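Local coordinates for paenibacillus xanthan lyase (Paenibacillus, PDB 6F2P), which probably cleaves, by beta-elimination, the bond between the terminal mannose and glucuronic acid in the side chains of the polysaccharide xanthan, at residues 936-947 / 1022-1032; 968-979 / 992-1003. All coordinates share one frame; numbering follows the deposited sequence.

Interaction 1: 936-947 / 1022-1032. With CA (calcium ion), chain G; CA (calcium ion), chain H.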
loop_
_atom_site.group_PDB
_atom_site.type_symbol
_atom_site.label_atom_id
_atom_site.label_comp_id
_atom_site.label_asym_id
_atom_site.label_seq_id
_atom_site.Cartn_x
_atom_site.Cartn_y
_atom_site.Cartn_z
ATOM N N ASP A 936 -2.399 9.105 61.398
ATOM C CA ASP A 936 -3.099 9.760 62.488
ATOM C C ASP A 936 -4.622 9.710 62.347
ATOM O O ASP A 936 -5.156 9.128 61.399
ATOM C CB ASP A 936 -2.653 11.226 62.551
ATOM C CG ASP A 936 -3.036 12.017 61.298
ATOM O OD1 ASP A 936 -3.460 11.402 60.292
ATOM O OD2 ASP A 936 -2.883 13.258 61.306
ATOM N N TYR A 937 -5.299 10.320 63.318
ATOM C CA TYR A 937 -6.719 10.652 63.243
ATOM C C TYR A 937 -6.900 11.989 63.953
ATOM O O TYR A 937 -5.959 12.494 64.554
ATOM C CB TYR A 937 -7.572 9.574 63.910
ATOM C CG TYR A 937 -7.072 9.129 65.265
ATOM C CD1 TYR A 937 -7.423 9.815 66.419
ATOM C CD2 TYR A 937 -6.255 8.013 65.388
ATOM C CE1 TYR A 937 -6.968 9.405 67.658
ATOM C CE2 TYR A 937 -5.796 7.592 66.621
ATOM C CZ TYR A 937 -6.153 8.289 67.754
ATOM O OH TYR A 937 -5.694 7.869 68.984
ATOM N N ILE A 938 -8.092 12.566 63.892
ATOM C CA ILE A 938 -8.330 13.831 64.574
ATOM C C ILE A 938 -9.504 13.756 65.557
ATOM O O ILE A 938 -10.335 12.852 65.472
ATOM C CB ILE A 938 -8.517 14.997 63.576
ATOM C CG1 ILE A 938 -9.630 14.689 62.575
ATOM C CG2 ILE A 938 -7.224 15.267 62.833
ATOM C CD1 ILE A 938 -9.917 15.838 61.627
ATOM N N HIS A 939 -9.550 14.690 66.506
ATOM C CA HIS A 939 -10.638 14.735 67.483
ATOM C C HIS A 939 -11.002 16.157 67.913
ATOM O O HIS A 939 -10.196 17.080 67.779
ATOM C CB HIS A 939 -10.354 13.829 68.695
ATOM C CG HIS A 939 -9.173 14.246 69.520
ATOM N ND1 HIS A 939 -9.142 15.421 70.240
ATOM C CD2 HIS A 939 -7.991 13.627 69.760
ATOM C CE1 HIS A 939 -7.987 15.515 70.877
ATOM N NE2 HIS A 939 -7.271 14.440 70.603
ATOM N N ASP A 940 -12.222 16.323 68.422
ATOM C CA ASP A 940 -12.761 17.646 68.747
ATOM C C ASP A 940 -12.382 18.120 70.152
ATOM O O ASP A 940 -12.688 19.252 70.541
ATOM C CB ASP A 940 -14.286 17.673 68.573
ATOM C CG ASP A 940 -15.018 16.835 69.615
ATOM O OD1 ASP A 940 -14.479 15.784 70.039
ATOM O OD2 ASP A 940 -16.140 17.235 70.007
ATOM N N GLY A 941 -11.717 17.248 70.906
ATOM C CA GLY A 941 -11.264 17.586 72.240
ATOM C C GLY A 941 -12.403 17.701 73.231
ATOM O O GLY A 941 -12.310 18.442 74.210
ATOM N N ASN A 942 -13.472 16.951 72.974
ATOM C CA ASN A 942 -14.688 16.961 73.795
ATOM C C ASN A 942 -15.160 18.363 74.161
ATOM O O ASN A 942 -15.618 18.594 75.278
ATOM C CB ASN A 942 -14.518 16.113 75.065
ATOM C CG ASN A 942 -15.832 15.489 75.534
ATOM O OD1 ASN A 942 -16.914 15.945 75.166
ATOM N ND2 ASN A 942 -15.738 14.438 76.345
ATOM N N THR A 943 -15.046 19.299 73.224
ATOM C CA THR A 943 -15.469 20.668 73.487
ATOM C C THR A 943 -15.875 21.396 72.209
ATOM O O THR A 943 -15.511 20.983 71.103
ATOM C CB THR A 943 -14.373 21.467 74.222
ATOM O OG1 THR A 943 -14.825 22.810 74.448
ATOM C CG2 THR A 943 -13.081 21.481 73.408
ATOM N N GLY A 944 -16.630 22.479 72.373
ATOM C CA GLY A 944 -17.189 23.204 71.245
ATOM C C GLY A 944 -18.259 22.391 70.534
ATOM O O GLY A 944 -18.243 22.270 69.306
ATOM N N LYS A 945 -19.190 21.835 71.308
ATOM C CA LYS A 945 -20.220 20.943 70.771
ATOM C C LYS A 945 -21.186 21.645 69.819
ATOM O O LYS A 945 -21.617 22.770 70.070
ATOM C CB LYS A 945 -20.995 20.267 71.907
ATOM C CG LYS A 945 -20.150 19.343 72.774
ATOM C CD LYS A 945 -19.319 18.406 71.918
ATOM C CE LYS A 945 -18.511 17.446 72.766
ATOM N NZ LYS A 945 -17.779 16.455 71.923
ATOM N N GLY A 946 -21.519 20.972 68.721
ATOM C CA GLY A 946 -22.460 21.507 67.752
ATOM C C GLY A 946 -21.897 22.624 66.895
ATOM O O GLY A 946 -22.637 23.281 66.152
ATOM N N THR A 947 -20.586 22.836 66.998
ATOM C CA THR A 947 -19.914 23.906 66.267
ATOM C C THR A 947 -18.970 23.312 65.245
ATOM O O THR A 947 -18.715 23.909 64.202
ATOM C CB THR A 947 -19.076 24.790 67.210
ATOM O OG1 THR A 947 -19.623 24.734 68.533
ATOM C CG2 THR A 947 -19.053 26.231 66.716
ATOM N N THR A 1022 -20.856 17.265 65.696
ATOM C CA THR A 1022 -20.540 17.076 67.114
ATOM C C THR A 1022 -21.694 17.451 68.053
ATOM O O THR A 1022 -21.533 17.424 69.276
ATOM C CB THR A 1022 -19.270 17.854 67.518
ATOM O OG1 THR A 1022 -19.462 19.251 67.255
ATOM C CG2 THR A 1022 -18.057 17.346 66.735
ATOM N N ASP A 1023 -22.846 17.786 67.474
ATOM C CA ASP A 1023 -24.022 18.210 68.234
ATOM C C ASP A 1023 -24.434 17.176 69.278
ATOM O O ASP A 1023 -24.617 16.002 68.960
ATOM C CB ASP A 1023 -25.202 18.482 67.292
ATOM C CG ASP A 1023 -24.848 19.449 66.168
ATOM O OD1 ASP A 1023 -24.261 19.001 65.159
ATOM O OD2 ASP A 1023 -25.167 20.653 66.286
ATOM N N ALA A 1024 -24.552 17.626 70.525
ATOM C CA ALA A 1024 -25.070 16.809 71.629
ATOM C C ALA A 1024 -24.251 15.561 71.967
ATOM O O ALA A 1024 -24.748 14.654 72.638
ATOM C CB ALA A 1024 -26.536 16.435 71.384
ATOM N N THR A 1025 -22.997 15.519 71.528
ATOM C CA THR A 1025 -22.156 14.347 71.765
ATOM C C THR A 1025 -21.694 14.241 73.218
ATOM O O THR A 1025 -21.273 15.232 73.826
ATOM C CB THR A 1025 -20.951 14.291 70.796
ATOM O OG1 THR A 1025 -20.422 15.608 70.598
ATOM C CG2 THR A 1025 -21.387 13.730 69.449
ATOM N N ASN A 1026 -21.784 13.031 73.765
ATOM C CA ASN A 1026 -21.501 12.795 75.178
ATOM C C ASN A 1026 -20.047 12.421 75.492
ATOM O O ASN A 1026 -19.731 11.977 76.602
ATOM C CB ASN A 1026 -22.473 11.755 75.752
ATOM C CG ASN A 1026 -22.367 10.402 75.070
ATOM O OD1 ASN A 1026 -21.275 9.947 74.717
ATOM N ND2 ASN A 1026 -23.506 9.746 74.892
ATOM N N GLY A 1027 -19.172 12.606 74.508
ATOM C CA GLY A 1027 -17.760 12.314 74.667
ATOM C C GLY A 1027 -16.934 12.830 73.502
ATOM O O GLY A 1027 -17.366 13.715 72.756
ATOM N N TYR A 1028 -15.737 12.272 73.344
ATOM C CA TYR A 1028 -14.826 12.691 72.282
ATOM C C TYR A 1028 -15.322 12.261 70.902
ATOM O O TYR A 1028 -15.764 11.126 70.714
ATOM C CB TYR A 1028 -13.422 12.127 72.526
ATOM C CG TYR A 1028 -12.605 12.909 73.530
ATOM C CD1 TYR A 1028 -11.927 14.060 73.154
ATOM C CD2 TYR A 1028 -12.504 12.493 74.853
ATOM C CE1 TYR A 1028 -11.178 14.777 74.067
ATOM C CE2 TYR A 1028 -11.758 13.207 75.773
ATOM C CZ TYR A 1028 -11.098 14.350 75.372
ATOM O OH TYR A 1028 -10.350 15.072 76.271
ATOM N N VAL A 1029 -15.232 13.171 69.936
ATOM C CA VAL A 1029 -15.619 12.863 68.562
ATOM C C VAL A 1029 -14.393 12.673 67.661
ATOM O O VAL A 1029 -13.641 13.610 67.420
ATOM C CB VAL A 1029 -16.532 13.965 67.976
ATOM C CG1 VAL A 1029 -16.893 13.655 66.522
ATOM C CG2 VAL A 1029 -17.785 14.117 68.817
ATOM N N VAL A 1030 -14.202 11.456 67.161
ATOM C CA VAL A 1030 -13.065 11.138 66.295
ATOM C C VAL A 1030 -13.449 11.161 64.812
ATOM O O VAL A 1030 -14.514 10.678 64.431
ATOM C CB VAL A 1030 -12.455 9.750 66.659
ATOM C CG1 VAL A 1030 -11.509 9.250 65.574
ATOM C CG2 VAL A 1030 -11.749 9.812 68.009
ATOM N N ALA A 1031 -12.579 11.737 63.987
ATOM C CA ALA A 1031 -12.728 11.697 62.531
ATOM C C ALA A 1031 -11.502 11.026 61.913
ATOM O O ALA A 1031 -10.374 11.449 62.164
ATOM C CB ALA A 1031 -12.907 13.108 61.968
ATOM N N ASP A 1032 -11.718 9.987 61.107
ATOM C CA ASP A 1032 -10.610 9.207 60.553
ATOM C C ASP A 1032 -10.714 9.018 59.032
ATOM O O ASP A 1032 -10.107 9.770 58.265
ATOM C CB ASP A 1032 -10.511 7.852 61.268
ATOM C CG ASP A 1032 -9.252 7.082 60.908
ATOM O OD1 ASP A 1032 -8.259 7.709 60.480
ATOM O OD2 ASP A 1032 -9.255 5.842 61.073
HETATM CA CA CA G . -6.375 8.931 59.366
HETATM CA CA CA H . -25.028 23.332 65.094
HETATM O O HOH W 1 -23.437 21.605 63.695
HETATM O O HOH W 2 -26.241 21.867 63.218
#

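Interaction 2: 968-979 / 992-1003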
loop_
_atom_site.group_PDB
_atom_site.type_symbol
_atom_site.label_atom_id
_atom_site.label_comp_id
_atom_site.label_asym_id
_atom_site.label_seq_id
_atom_site.Cartn_x
_atom_site.Cartn_y
_atom_site.Cartn_z
ATOM N N TRP A 968 -12.657 4.461 62.675
ATOM C CA TRP A 968 -12.300 5.448 63.687
ATOM C C TRP A 968 -11.474 4.825 64.814
ATOM O O TRP A 968 -11.312 3.603 64.880
ATOM C CB TRP A 968 -13.558 6.120 64.253
ATOM C CG TRP A 968 -14.578 5.144 64.773
ATOM C CD1 TRP A 968 -14.461 4.340 65.872
ATOM C CD2 TRP A 968 -15.872 4.876 64.218
ATOM N NE1 TRP A 968 -15.598 3.585 66.033
ATOM C CE2 TRP A 968 -16.481 3.895 65.031
ATOM C CE3 TRP A 968 -16.574 5.367 63.111
ATOM C CZ2 TRP A 968 -17.758 3.397 64.774
ATOM C CZ3 TRP A 968 -17.843 4.870 62.855
ATOM C CH2 TRP A 968 -18.422 3.897 63.686
ATOM N N ALA A 969 -10.967 5.682 65.698
ATOM C CA ALA A 969 -10.196 5.252 66.863
ATOM C C ALA A 969 -11.061 5.077 68.120
ATOM O O ALA A 969 -11.485 6.058 68.736
ATOM C CB ALA A 969 -9.055 6.223 67.124
ATOM N N ALA A 970 -11.306 3.827 68.505
ATOM C CA ALA A 970 -12.222 3.533 69.608
ATOM C C ALA A 970 -11.524 3.522 70.963
ATOM O O ALA A 970 -10.343 3.190 71.055
ATOM C CB ALA A 970 -12.940 2.207 69.368
ATOM N N HIS A 971 -12.254 3.883 72.017
ATOM C CA HIS A 971 -11.707 3.803 73.372
ATOM C C HIS A 971 -12.781 3.654 74.450
ATOM O O HIS A 971 -13.499 2.655 74.487
ATOM C CB HIS A 971 -10.807 5.003 73.680
ATOM C CG HIS A 971 -9.730 4.704 74.680
ATOM N ND1 HIS A 971 -9.007 5.691 75.317
ATOM C CD2 HIS A 971 -9.250 3.528 75.148
ATOM C CE1 HIS A 971 -8.134 5.136 76.137
ATOM N NE2 HIS A 971 -8.259 3.824 76.053
ATOM N N THR A 972 -12.863 4.633 75.344
ATOM C CA THR A 972 -13.891 4.656 76.381
ATOM C C THR A 972 -14.317 6.097 76.626
ATOM O O THR A 972 -15.442 6.367 77.051
ATOM C CB THR A 972 -13.405 4.041 77.715
ATOM O OG1 THR A 972 -12.025 4.369 77.924
ATOM C CG2 THR A 972 -13.565 2.525 77.697
ATOM N N ASN A 973 -13.413 7.024 76.342
ATOM C CA ASN A 973 -13.711 8.439 76.472
ATOM C C ASN A 973 -14.380 8.977 75.213
ATOM O O ASN A 973 -14.518 10.188 75.048
ATOM C CB ASN A 973 -12.426 9.214 76.745
ATOM C CG ASN A 973 -11.360 8.930 75.715
ATOM O OD1 ASN A 973 -11.353 9.516 74.632
ATOM N ND2 ASN A 973 -10.459 8.015 76.039
ATOM N N ARG A 974 -14.785 8.073 74.323
ATOM C CA ARG A 974 -15.450 8.466 73.086
ATOM C C ARG A 974 -16.945 8.717 73.279
ATOM O O ARG A 974 -17.581 8.123 74.154
ATOM C CB ARG A 974 -15.255 7.401 72.009
ATOM C CG ARG A 974 -14.126 7.682 71.044
ATOM C CD ARG A 974 -12.782 7.547 71.722
ATOM N NE ARG A 974 -11.687 7.634 70.762
ATOM C CZ ARG A 974 -10.411 7.771 71.103
ATOM N NH1 ARG A 974 -10.070 7.846 72.383
ATOM N NH2 ARG A 974 -9.475 7.840 70.166
ATOM N N ALA A 975 -17.494 9.602 72.449
ATOM C CA ALA A 975 -18.936 9.800 72.378
ATOM C C ALA A 975 -19.619 8.537 71.845
ATOM O O ALA A 975 -19.055 7.814 71.015
ATOM C CB ALA A 975 -19.264 10.992 71.496
ATOM N N THR A 976 -20.828 8.274 72.334
ATOM C CA THR A 976 -21.585 7.089 71.939
ATOM C C THR A 976 -22.638 7.439 70.894
ATOM O O THR A 976 -23.282 6.558 70.320
ATOM C CB THR A 976 -22.285 6.436 73.153
ATOM O OG1 THR A 976 -23.180 7.376 73.763
ATOM C CG2 THR A 976 -21.268 5.999 74.181
ATOM N N ASN A 977 -22.802 8.735 70.654
ATOM C CA ASN A 977 -23.873 9.230 69.802
ATOM C C ASN A 977 -23.375 10.224 68.762
ATOM O O ASN A 977 -23.942 11.304 68.601
ATOM C CB ASN A 977 -24.981 9.858 70.658
ATOM C CG ASN A 977 -24.472 10.991 71.539
ATOM O OD1 ASN A 977 -23.292 11.040 71.889
ATOM N ND2 ASN A 977 -25.362 11.913 71.893
ATOM N N VAL A 978 -22.316 9.853 68.048
ATOM C CA VAL A 978 -21.756 10.732 67.031
ATOM C C VAL A 978 -22.667 10.779 65.811
ATOM O O VAL A 978 -22.879 9.755 65.160
ATOM C CB VAL A 978 -20.355 10.274 66.606
ATOM C CG1 VAL A 978 -19.750 11.266 65.616
ATOM C CG2 VAL A 978 -19.467 10.111 67.831
ATOM N N PRO A 979 -23.220 11.966 65.507
ATOM C CA PRO A 979 -24.093 12.117 64.337
ATOM C C PRO A 979 -23.292 12.181 63.038
ATOM O O PRO A 979 -22.351 12.969 62.925
ATOM C CB PRO A 979 -24.800 13.451 64.596
ATOM C CG PRO A 979 -23.851 14.222 65.431
ATOM C CD PRO A 979 -23.120 13.215 66.283
ATOM N N ASN A 992 -26.484 7.862 63.999
ATOM C CA ASN A 992 -25.499 8.038 65.058
ATOM C C ASN A 992 -24.573 6.834 65.117
ATOM O O ASN A 992 -25.017 5.701 64.948
ATOM C CB ASN A 992 -26.166 8.250 66.425
ATOM C CG ASN A 992 -26.823 9.614 66.552
ATOM O OD1 ASN A 992 -26.620 10.499 65.716
ATOM N ND2 ASN A 992 -27.606 9.795 67.614
ATOM N N VAL A 993 -23.288 7.079 65.351
ATOM C CA VAL A 993 -22.333 5.986 65.542
ATOM C C VAL A 993 -21.731 5.991 66.956
ATOM O O VAL A 993 -21.472 7.054 67.531
ATOM C CB VAL A 993 -21.217 5.982 64.461
ATOM C CG1 VAL A 993 -21.800 5.648 63.103
ATOM C CG2 VAL A 993 -20.498 7.320 64.408
ATOM N N ASN A 994 -21.528 4.799 67.510
ATOM C CA ASN A 994 -20.950 4.648 68.843
ATOM C C ASN A 994 -19.441 4.415 68.780
ATOM O O ASN A 994 -18.982 3.283 68.598
ATOM C CB ASN A 994 -21.637 3.505 69.587
ATOM C CG ASN A 994 -21.125 3.338 70.997
ATOM O OD1 ASN A 994 -20.387 4.180 71.502
ATOM N ND2 ASN A 994 -21.520 2.249 71.647
ATOM N N GLN A 995 -18.681 5.495 68.947
ATOM C CA GLN A 995 -17.236 5.480 68.720
ATOM C C GLN A 995 -16.394 4.948 69.876
ATOM O O GLN A 995 -15.166 4.957 69.800
ATOM C CB GLN A 995 -16.738 6.870 68.317
ATOM C CG GLN A 995 -16.979 7.199 66.864
ATOM C CD GLN A 995 -16.431 8.551 66.479
ATOM O OE1 GLN A 995 -15.997 9.319 67.332
ATOM N NE2 GLN A 995 -16.442 8.852 65.185
ATOM N N GLN A 996 -17.030 4.489 70.946
ATOM C CA GLN A 996 -16.270 3.796 71.980
ATOM C C GLN A 996 -16.342 2.288 71.738
ATOM O O GLN A 996 -16.499 1.494 72.663
ATOM C CB GLN A 996 -16.728 4.188 73.390
ATOM C CG GLN A 996 -18.190 3.939 73.688
ATOM C CD GLN A 996 -18.541 4.232 75.133
ATOM O OE1 GLN A 996 -18.254 5.316 75.651
ATOM N NE2 GLN A 996 -19.161 3.262 75.796
ATOM N N GLY A 997 -16.215 1.914 70.468
ATOM C CA GLY A 997 -16.311 0.531 70.043
ATOM C C GLY A 997 -16.158 0.417 68.537
ATOM O O GLY A 997 -16.304 1.407 67.818
ATOM N N ASN A 998 -15.856 -0.790 68.064
ATOM C CA ASN A 998 -15.667 -1.060 66.636
ATOM C C ASN A 998 -14.646 -0.145 65.953
ATOM O O ASN A 998 -14.871 0.341 64.840
ATOM C CB ASN A 998 -17.006 -1.014 65.894
ATOM C CG ASN A 998 -18.022 -1.980 66.467
ATOM O OD1 ASN A 998 -19.133 -1.585 66.842
ATOM N ND2 ASN A 998 -17.647 -3.259 66.539
ATOM N N GLY A 999 -13.524 0.089 66.622
ATOM C CA GLY A 999 -12.458 0.883 66.044
ATOM C C GLY A 999 -11.509 0.013 65.243
ATOM O O GLY A 999 -11.407 -1.192 65.485
ATOM N N GLY A 1000 -10.824 0.620 64.279
ATOM C CA GLY A 1000 -9.844 -0.093 63.478
ATOM C C GLY A 1000 -10.429 -0.843 62.296
ATOM O O GLY A 1000 -9.705 -1.233 61.380
ATOM N N VAL A 1001 -11.741 -1.047 62.317
ATOM C CA VAL A 1001 -12.425 -1.766 61.249
ATOM C C VAL A 1001 -13.266 -0.829 60.388
ATOM O O VAL A 1001 -13.577 0.297 60.795
ATOM C CB VAL A 1001 -13.335 -2.870 61.817
ATOM C CG1 VAL A 1001 -12.498 -4.027 62.333
ATOM C CG2 VAL A 1001 -14.225 -2.302 62.918
ATOM N N TRP A 1002 -13.624 -1.301 59.195
ATOM C CA TRP A 1002 -14.529 -0.566 58.319
ATOM C C TRP A 1002 -15.967 -0.823 58.737
ATOM O O TRP A 1002 -16.460 -1.949 58.654
ATOM C CB TRP A 1002 -14.335 -0.961 56.855
ATOM C CG TRP A 1002 -13.113 -0.367 56.230
ATOM C CD1 TRP A 1002 -12.046 -1.043 55.705
ATOM C CD2 TRP A 1002 -12.824 1.027 56.069
ATOM N NE1 TRP A 1002 -11.114 -0.153 55.225
ATOM C CE2 TRP A 1002 -11.568 1.123 55.439
ATOM C CE3 TRP A 1002 -13.508 2.203 56.394
ATOM C CZ2 TRP A 1002 -10.981 2.350 55.127
ATOM C CZ3 TRP A 1002 -12.924 3.420 56.083
ATOM C CH2 TRP A 1002 -11.672 3.482 55.456
ATOM N N ASN A 1003 -16.636 0.226 59.195
ATOM C CA ASN A 1003 -18.000 0.091 59.677
ATOM C C ASN A 1003 -18.995 0.518 58.619
ATOM O O ASN A 1003 -18.962 1.654 58.145
ATOM C CB ASN A 1003 -18.193 0.899 60.966
ATOM C CG ASN A 1003 -17.478 0.277 62.149
ATOM O OD1 ASN A 1003 -17.665 -0.905 62.443
ATOM N ND2 ASN A 1003 -16.636 1.060 62.817
#

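Interaction 1: 936-947 / 1022-1032
Ile938 and Ala1031 form an antiparallel, hydrogen-bonded pair: Ile938 N reaches Ala1031 O at 3.1 Å, and Ala1031 N returns to Ile938 O at 2.9 Å. His939 and Val1030 follow as a non-hydrogen-bonded pair. One step on, Asp940 N still donates to Val1029 O, but the return bond goes to a side chain, Val1029 N meeting Asp940 OD1 at 2.7 Å from above the carboxylate plane. The other oxygen, Asp940 OD2, offers its syn lone pair to Lys945 NZ at 2.6 Å in a salt bridge. The lysine chain bends at chi2 (-48°), which carries Lys945 NZ across to Thr1025 OG1 and to Gly1027 O, 2.9 Å away, so three acceptors hold the ammonium and tie the two loops together. Asn942 lays CB over the centre of the Tyr1028 ring, 3.7 Å from its centroid, while that ring turns an edge to the face of His939 in a T-shaped pair (planes at 76°). Calcium sits at each end of the contact. Asp936 O and Asp1032 OD1 bind one ion along with Asp910, Asn911 and Tyr933; Gly946 and Asp1023 belong to the site of the other, which Gly946 O binds at 2.6 Å. Strand 937-939 runs between strands 924-926 and 1030-1039, and Val1029 and Ala1031 pack on Ile1020 of strand 1017-1021, in the five-stranded antiparallel sheet of the same domain.

Interaction 2: 968-979 / 992-1003
Trp968 lies with its indole between Gln995 and Asn1003. Gln995 CG sits over one face, 3.6 Å from the centroid of the five-membered ring and almost on its normal, a CH-pi contact; on the opposite face Asn1003 ND2 comes within 3.2 Å of Trp968 CZ2. That amide is oriented by its own bond to the backbone, Asn1003 ND2 to Asn998 O at 2.8 Å. In the ring plane Trp968 NE1 gives a nearly straight bond (166°) to Gly997 O at 2.9 Å, and at the far end Trp968 CH2 rests on Val993 CB. An alanine in place of Trp968 is likely to leave Gly997 O without its donor and open a gap between Gln995 and Asn1003. Val993 belongs to the beta hairpin of strands 978-984 and 987-993, where it forms an antiparallel, hydrogen-bonded pair with Val978, with Val993 N bonded to Val978 O at 2.7 Å and Val978 N to Val993 O. Beyond the hairpin's open end, Gln995 N bonds to Ala975 O. The Gln995 chain runs extended past CG, putting its amide beside Val978, with NE2 bonded to Val1030 O of strand 1030-1039. Gly1000 N bonds to Trp968 O at 3.1 Å, holding loop 997-1000 against the start of 968-979.

Overall arrangement
Both interactions fall in the Golvesin C-terminal domain, about 70 Å from the centre of the chain, with their own centres about 11 Å apart. Along the chain the order is 936-947, 968-979, 992-1003, 1022-1032, so interaction 1 brackets interaction 2. Interaction 1 joins strands 937-939 and 1030-1039 of one antiparallel sheet; the hairpin of interaction 2 lies at the edge of the five-stranded sheet beside it. The loops meet directly: Asn1026 ND2 is 2.6 Å from Thr976 OG1, a probable hydrogen bond, and Asn977 bonds to Ala1024 and Asn1026. The domain's clan includes galactose-binding-like domains, consistent with, though not proof of, a carbohydrate-binding accessory module.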